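Local coordinates for capsular polysaccharide export system protein KpsC (Thermosulfurimonas dismutans, PDB 6MGD) that transfers Kdo as a beta-Kdo 2,7-transferase, probably building the conserved Kdo glycolipid anchor on which Gram-negative bacterial capsules are carried, at residues I175-N178 with L179-L182; K283-L286 with Q287-V290; K183-R186 with E187-N191. All blocks are in the same frame, centred on the assembly; numbering follows the deposited sequence.

Contact 1 of 3, residues I175-N178 with L179-L182; sequences IKTN and LELL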
loop_
_atom_site.group_PDB
_atom_site.type_symbol
_atom_site.label_atom_id
_atom_site.label_comp_id
_atom_site.label_asym_id
_atom_site.label_seq_id
_atom_site.Cartn_x
_atom_site.Cartn_y
_atom_site.Cartn_z
ATOM N N ILE A 175 9.010 -2.974 15.311
ATOM C CA ILE A 175 8.266 -1.839 15.846
ATOM C C ILE A 175 6.787 -2.023 15.533
ATOM O O ILE A 175 6.414 -2.317 14.392
ATOM C CB ILE A 175 8.800 -0.519 15.267
ATOM C CG1 ILE A 175 10.286 -0.355 15.600
ATOM C CG2 ILE A 175 7.998 0.666 15.791
ATOM C CD1 ILE A 175 10.915 0.875 14.982
ATOM N N LYS A 176 5.937 -1.853 16.547
ATOM C CA LYS A 176 4.507 -2.080 16.389
ATOM C C LYS A 176 3.626 -0.900 16.772
ATOM O O LYS A 176 2.414 -0.967 16.539
ATOM C CB LYS A 176 4.063 -3.302 17.210
ATOM C CG LYS A 176 3.978 -4.592 16.410
ATOM C CD LYS A 176 5.348 -5.052 15.956
ATOM C CE LYS A 176 5.263 -6.338 15.156
ATOM N NZ LYS A 176 4.505 -6.153 13.890
ATOM N N THR A 177 4.175 0.164 17.351
ATOM C CA THR A 177 3.371 1.300 17.778
ATOM C C THR A 177 3.959 2.591 17.227
ATOM O O THR A 177 5.115 2.641 16.797
ATOM C CB THR A 177 3.277 1.389 19.309
ATOM O OG1 THR A 177 4.590 1.542 19.863
ATOM C CG2 THR A 177 2.629 0.137 19.882
ATOM N N ASN A 178 3.141 3.645 17.240
ATOM C CA ASN A 178 3.637 4.958 16.844
ATOM C C ASN A 178 4.643 5.488 17.856
ATOM O O ASN A 178 5.623 6.144 17.483
ATOM C CB ASN A 178 2.477 5.943 16.683
ATOM C CG ASN A 178 1.440 5.473 15.681
ATOM O OD1 ASN A 178 1.692 5.433 14.476
ATOM N ND2 ASN A 178 0.255 5.135 16.176
ATOM N N LEU A 179 4.416 5.210 19.143
ATOM C CA LEU A 179 5.328 5.686 20.179
ATOM C C LEU A 179 6.705 5.056 20.029
ATOM O O LEU A 179 7.726 5.744 20.138
ATOM C CB LEU A 179 4.750 5.392 21.564
ATOM C CG LEU A 179 3.381 5.991 21.902
ATOM C CD1 LEU A 179 2.232 5.101 21.422
ATOM C CD2 LEU A 179 3.270 6.260 23.395
ATOM N N GLU A 180 6.753 3.745 19.776
ATOM C CA GLU A 180 8.030 3.093 19.503
ATOM C C GLU A 180 8.650 3.604 18.210
ATOM O O GLU A 180 9.879 3.709 18.113
ATOM C CB GLU A 180 7.846 1.576 19.447
ATOM C CG GLU A 180 7.662 0.921 20.806
ATOM C CD GLU A 180 8.859 1.127 21.712
ATOM O OE1 GLU A 180 8.681 1.653 22.832
ATOM O OE2 GLU A 180 9.983 0.770 21.298
ATOM N N LEU A 181 7.826 3.923 17.211
ATOM C CA LEU A 181 8.350 4.532 15.995
ATOM C C LEU A 181 8.960 5.894 16.293
ATOM O O LEU A 181 10.121 6.155 15.959
ATOM C CB LEU A 181 7.246 4.652 14.945
ATOM C CG LEU A 181 7.635 5.406 13.671
ATOM C CD1 LEU A 181 8.831 4.745 12.998
ATOM C CD2 LEU A 181 6.455 5.495 12.713
ATOM N N LEU A 182 8.190 6.774 16.942
ATOM C CA LEU A 182 8.705 8.090 17.300
ATOM C C LEU A 182 9.919 7.977 18.212
ATOM O O LEU A 182 10.864 8.769 18.101
ATOM C CB LEU A 182 7.608 8.921 17.962
ATOM C CG LEU A 182 6.543 9.464 17.010
ATOM C CD1 LEU A 182 5.463 10.209 17.777
ATOM C CD2 LEU A 182 7.190 10.370 15.975
#

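Contact 2 of 3, residues K283-L286 with Q287-V290; sequences KLSL and QELV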
loop_
_atom_site.group_PDB
_atom_site.type_symbol
_atom_site.label_atom_id
_atom_site.label_comp_id
_atom_site.label_asym_id
_atom_site.label_seq_id
_atom_site.Cartn_x
_atom_site.Cartn_y
_atom_site.Cartn_z
ATOM N N LYS A 283 18.186 -4.023 -6.386
ATOM C CA LYS A 283 18.203 -2.566 -6.358
ATOM C C LYS A 283 17.411 -2.052 -7.556
ATOM O O LYS A 283 17.764 -2.335 -8.705
ATOM C CB LYS A 283 19.638 -2.037 -6.386
ATOM C CG LYS A 283 19.754 -0.523 -6.490
ATOM C CD LYS A 283 19.263 0.152 -5.225
ATOM C CE LYS A 283 19.371 1.666 -5.317
ATOM N NZ LYS A 283 18.537 2.221 -6.420
ATOM N N LEU A 284 16.338 -1.312 -7.287
ATOM C CA LEU A 284 15.437 -0.832 -8.324
ATOM C C LEU A 284 15.526 0.682 -8.468
ATOM O O LEU A 284 15.997 1.391 -7.574
ATOM C CB LEU A 284 13.989 -1.230 -8.019
ATOM C CG LEU A 284 13.613 -2.711 -8.101
ATOM C CD1 LEU A 284 12.152 -2.899 -7.726
ATOM C CD2 LEU A 284 13.884 -3.260 -9.490
ATOM N N SER A 285 15.067 1.168 -9.615
ATOM C CA SER A 285 14.882 2.593 -9.838
ATOM C C SER A 285 13.428 2.964 -9.569
ATOM O O SER A 285 12.544 2.107 -9.507
ATOM C CB SER A 285 15.283 2.983 -11.263
ATOM O OG SER A 285 14.307 2.564 -12.200
ATOM N N LEU A 286 13.187 4.266 -9.405
ATOM C CA LEU A 286 11.832 4.727 -9.118
ATOM C C LEU A 286 10.863 4.351 -10.232
ATOM O O LEU A 286 9.687 4.076 -9.965
ATOM C CB LEU A 286 11.827 6.240 -8.892
ATOM C CG LEU A 286 10.505 6.845 -8.414
ATOM C CD1 LEU A 286 10.097 6.248 -7.078
ATOM C CD2 LEU A 286 10.597 8.361 -8.322
ATOM N N GLN A 287 11.337 4.316 -11.481
ATOM C CA GLN A 287 10.468 3.931 -12.589
ATOM C C GLN A 287 10.124 2.449 -12.534
ATOM O O GLN A 287 8.983 2.062 -12.810
ATOM C CB GLN A 287 11.132 4.282 -13.920
ATOM C CG GLN A 287 11.358 5.769 -14.120
ATOM C CD GLN A 287 12.272 6.060 -15.289
ATOM O OE1 GLN A 287 12.564 5.180 -16.099
ATOM N NE2 GLN A 287 12.738 7.300 -15.380
ATOM N N GLU A 288 11.098 1.601 -12.190
ATOM C CA GLU A 288 10.812 0.179 -12.038
ATOM C C GLU A 288 9.784 -0.055 -10.939
ATOM O O GLU A 288 8.856 -0.855 -11.106
ATOM C CB GLU A 288 12.101 -0.592 -11.746
ATOM C CG GLU A 288 13.196 -0.396 -12.787
ATOM C CD GLU A 288 14.453 -1.188 -12.476
ATOM O OE1 GLU A 288 14.494 -2.395 -12.799
ATOM O OE2 GLU A 288 15.396 -0.607 -11.900
ATOM N N LEU A 289 9.927 0.649 -9.813
ATOM C CA LEU A 289 8.961 0.529 -8.724
ATOM C C LEU A 289 7.572 0.963 -9.179
ATOM O O LEU A 289 6.582 0.256 -8.959
ATOM C CB LEU A 289 9.421 1.366 -7.528
ATOM C CG LEU A 289 9.131 0.893 -6.097
ATOM C CD1 LEU A 289 8.980 2.088 -5.158
ATOM C CD2 LEU A 289 7.918 -0.024 -6.007
ATOM N N VAL A 290 7.484 2.129 -9.823
ATOM C CA VAL A 290 6.192 2.658 -10.248
ATOM C C VAL A 290 5.567 1.765 -11.314
ATOM O O VAL A 290 4.375 1.438 -11.246
ATOM C CB VAL A 290 6.353 4.110 -10.734
ATOM C CG1 VAL A 290 5.109 4.569 -11.487
ATOM C CG2 VAL A 290 6.635 5.026 -9.551
#

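Contact 3 of 3, residues K183-R186 with E187-N191; sequences KSVR and EHNPN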
loop_
_atom_site.group_PDB
_atom_site.type_symbol
_atom_site.label_atom_id
_atom_site.label_comp_id
_atom_site.label_asym_id
_atom_site.label_seq_id
_atom_site.Cartn_x
_atom_site.Cartn_y
_atom_site.Cartn_z
ATOM N N LYS A 183 9.912 6.999 19.120
ATOM C CA LYS A 183 11.093 6.733 19.933
ATOM C C LYS A 183 12.281 6.368 19.054
ATOM O O LYS A 183 13.339 7.002 19.119
ATOM C CB LYS A 183 10.802 5.617 20.936
ATOM C CG LYS A 183 10.187 6.089 22.240
ATOM C CD LYS A 183 9.897 4.915 23.166
ATOM C CE LYS A 183 11.107 4.002 23.306
ATOM N NZ LYS A 183 12.305 4.729 23.811
ATOM N N SER A 184 12.111 5.352 18.202
ATOM C CA SER A 184 13.202 4.906 17.343
ATOM C C SER A 184 13.660 6.000 16.386
ATOM O O SER A 184 14.850 6.071 16.056
ATOM C CB SER A 184 12.776 3.666 16.561
ATOM O OG SER A 184 13.813 3.234 15.699
ATOM N N VAL A 185 12.741 6.854 15.926
ATOM C CA VAL A 185 13.128 7.942 15.031
ATOM C C VAL A 185 14.051 8.917 15.748
ATOM O O VAL A 185 15.059 9.367 15.189
ATOM C CB VAL A 185 11.881 8.654 14.471
ATOM C CG1 VAL A 185 12.276 9.951 13.777
ATOM C CG2 VAL A 185 11.141 7.752 13.499
ATOM N N ARG A 186 13.731 9.252 17.000
ATOM C CA ARG A 186 14.556 10.207 17.730
ATOM C C ARG A 186 15.913 9.613 18.089
ATOM O O ARG A 186 16.930 10.315 18.045
ATOM C CB ARG A 186 13.832 10.690 18.986
ATOM C CG ARG A 186 14.691 11.587 19.865
ATOM C CD ARG A 186 13.955 12.842 20.314
ATOM N NE ARG A 186 13.577 13.708 19.198
ATOM C CZ ARG A 186 14.394 14.580 18.615
ATOM N NH1 ARG A 186 15.648 14.698 19.030
ATOM N NH2 ARG A 186 13.963 15.333 17.613
ATOM N N GLU A 187 15.956 8.324 18.441
ATOM C CA GLU A 187 17.230 7.713 18.813
ATOM C C GLU A 187 18.218 7.753 17.656
ATOM O O GLU A 187 19.418 7.973 17.860
ATOM C CB GLU A 187 17.022 6.270 19.282
ATOM C CG GLU A 187 15.927 6.060 20.328
ATOM C CD GLU A 187 16.300 6.531 21.725
ATOM O OE1 GLU A 187 16.877 7.630 21.870
ATOM O OE2 GLU A 187 16.004 5.793 22.690
ATOM N N HIS A 188 17.733 7.552 16.428
ATOM C CA HIS A 188 18.606 7.601 15.264
ATOM C C HIS A 188 18.889 9.024 14.798
ATOM O O HIS A 188 19.850 9.234 14.051
ATOM C CB HIS A 188 17.997 6.793 14.113
ATOM C CG HIS A 188 17.977 5.315 14.355
ATOM N ND1 HIS A 188 16.966 4.686 15.050
ATOM C CD2 HIS A 188 18.848 4.341 13.999
ATOM C CE1 HIS A 188 17.213 3.389 15.109
ATOM N NE2 HIS A 188 18.350 3.153 14.478
ATOM N N ASN A 189 18.087 10.001 15.223
ATOM C CA ASN A 189 18.252 11.397 14.807
ATOM C C ASN A 189 18.110 12.299 16.025
ATOM O O ASN A 189 17.042 12.867 16.282
ATOM C CB ASN A 189 17.242 11.766 13.718
ATOM C CG ASN A 189 17.237 10.774 12.572
ATOM O OD1 ASN A 189 18.078 10.840 11.675
ATOM N ND2 ASN A 189 16.289 9.846 12.596
ATOM N N PRO A 190 19.186 12.461 16.801
ATOM C CA PRO A 190 19.060 13.179 18.081
ATOM C C PRO A 190 18.782 14.668 17.941
ATOM O O PRO A 190 18.111 15.237 18.810
ATOM C CB PRO A 190 20.417 12.927 18.758
ATOM C CG PRO A 190 20.993 11.733 18.053
ATOM C CD PRO A 190 20.509 11.835 16.643
ATOM N N ASN A 191 19.278 15.319 16.887
ATOM C CA ASN A 191 19.190 16.769 16.768
ATOM C C ASN A 191 18.193 17.246 15.723
ATOM O O ASN A 191 17.961 18.456 15.622
ATOM C CB ASN A 191 20.569 17.357 16.436
ATOM C CG ASN A 191 21.623 16.978 17.453
ATOM O OD1 ASN A 191 22.524 16.191 17.165
ATOM N ND2 ASN A 191 21.521 17.543 18.652
#

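Contact 1 of 3, residues I175-N178 with L179-L182
Thr177 OG1 accepts a hydrogen bond from Glu180 N at 3.1 Å, with an N-H...O angle of 161°, which makes Thr177 the N-cap of helix 178-188 in the half of the protein built on the parallel sheet, consistent with the GT-B clan of this family. The hydroxyl can turn over the first helical turn because chi1 of 60° sets OG1 between the backbone N and the carbonyl carbon. It also sits 3.3 Å from Glu180 CG, while the bent glutamate chain leads its carboxylate away. Regular helix bonding starts with Leu181 N to Thr177 O at 3.0 Å and continues with a nearly straight bond from Leu182 N to Asn178 O at 2.7 Å. Ahead of this turn in the chain, Ile175 sends its CG2 branch across Glu180 CB, 3.8 Å away, and on toward Leu181 CB at 4.1 Å. Further out, Leu181 and Leu182 both lie on Val158 of strand 155-159, and Leu182 also meets Tyr196. The helix start has a partner from outside as well: Glu163 OE2 accepts from Asn178 N, the first helical residue. The side chain of that asparagine is held from outside the two segments, its OD1 taking a hydrogen bond from Gln161 N.

Contact 2 of 3, residues K283-L286 with Q287-V290
Ser285 and Glu288, whose CA atoms are 5.2 Å apart, bracket the first turn of helix 286-296, where Leu289 N bonds to Ser285 O at 3.0 Å and Val290 N to Leu286 O at 2.9 Å. The shortest of the links that tie the glutamate to the cap residue runs backward: Glu288 OE2 accepts from Ser285 N at 2.9 Å, and that N-H arrives from above the carboxylate plane, 36° out of it. The carboxylate gets there on an extended chain, chi2 -179°, whose CG passes 3.2 Å from Ser285 OG. In return Ser285 OG accepts from Glu288 N, a weak bond of 3.4 Å but a fairly straight one, at 166°. The serine hydroxyl also makes a weak bond to Glu288 OE2. Together these reciprocal links form a capping box: the N-cap serine serves a backbone N-H of the first turn, and the glutamate three residues on serves the N-H of the cap itself. The other carboxylate oxygen, Glu288 OE1, forms a salt bridge with Arg113 and lies 3.5 Å from Leu284 CD2, so the acid has an apolar methyl beside it as well as a cation. Replacing Glu288 with an alanine would probably leave Ser285 N without its acceptor and Arg113 without this carboxylate mate. On the loop side, Lys283 NZ folds back to donate to Leu284 O from above the carbonyl plane. Leu286 turns to the helices that cover this end, resting on Ile127 of helix 117-132 and Leu251 of helix 246-253, whereas Leu289 packs on Phe248 and Leu251. Between the two segments, Leu286 CG approaches Val290 CG2 only loosely, at 4.4 Å.

Contact 3 of 3, residues K183-R186 with E187-N191
His188 chi1 of -69° sets its ring beside the backbone N, and from there ND1 turns back along the helix to donate to Ser184 O at 2.7 Å. The bond is nearly straight, and the acceptor lies in the ring plane, at the ring's edge. His188 N also reaches Ser184 O, at 3.3 Å, from the opposite face of the carbonyl plane, so one oxygen is gripped by both the backbone and the side chain of the same residue. Because ND1 is the donor, it carries a proton in this geometry. Asn189, with chi1 of -51°, makes a comparable return to the carbonyl one residue along: ND2 donates to Val185 O at 2.9 Å, in the carbonyl plane and on a lone pair, while Asn189 N adds only weak bonds to Val185 O and Arg186 O. Here helix 178-188 ends, Asn189 being the first residue beyond it to leave helical backbone angles, and the chain turns toward strand 193-197 of the parallel sheet. Val185 faces that sheet, touching Ile156, Val158 and Ile194. Arg186 bends at chi2 and chi3, bringing its guanidinium beside the departing chain with Asn189 O over one face and Pro190 O at the edge, where NH1 makes a weak bond. Its firmer anchors lie elsewhere, NE donating to Phe219 O and NH2 to Ala192 O. On the helix flank, Lys183 and Glu187 run alongside each other, with NZ of Lys183 4.0 Å from OE2 of Glu187, beyond salt-bridge range.

How the contacts relate
Contacts 1 and 3 take up the two ends of helix 178-188: residues 175-182 lead through the N-cap into its first turn, and 183-191 carry it through its last turn into the loop before strand 193-197. Their centres are 12 Å apart, and they touch directly where Ile175 CD1 packs at 3.7 Å from Ser184 CB. Val158 of strand 155-159 is shared, meeting Leu181 and Leu182 from contact 1 and Val185 from contact 3. Contact 2 stands apart, its centre 28 Å from each of theirs and its nearest atoms about 18 Å from contact 1 and about 19 Å from contact 3. Even so, contacts 1 and 2 both start their helices with a hydroxyl N-cap, Thr177 or Ser285, though only contact 2 closes a capping box.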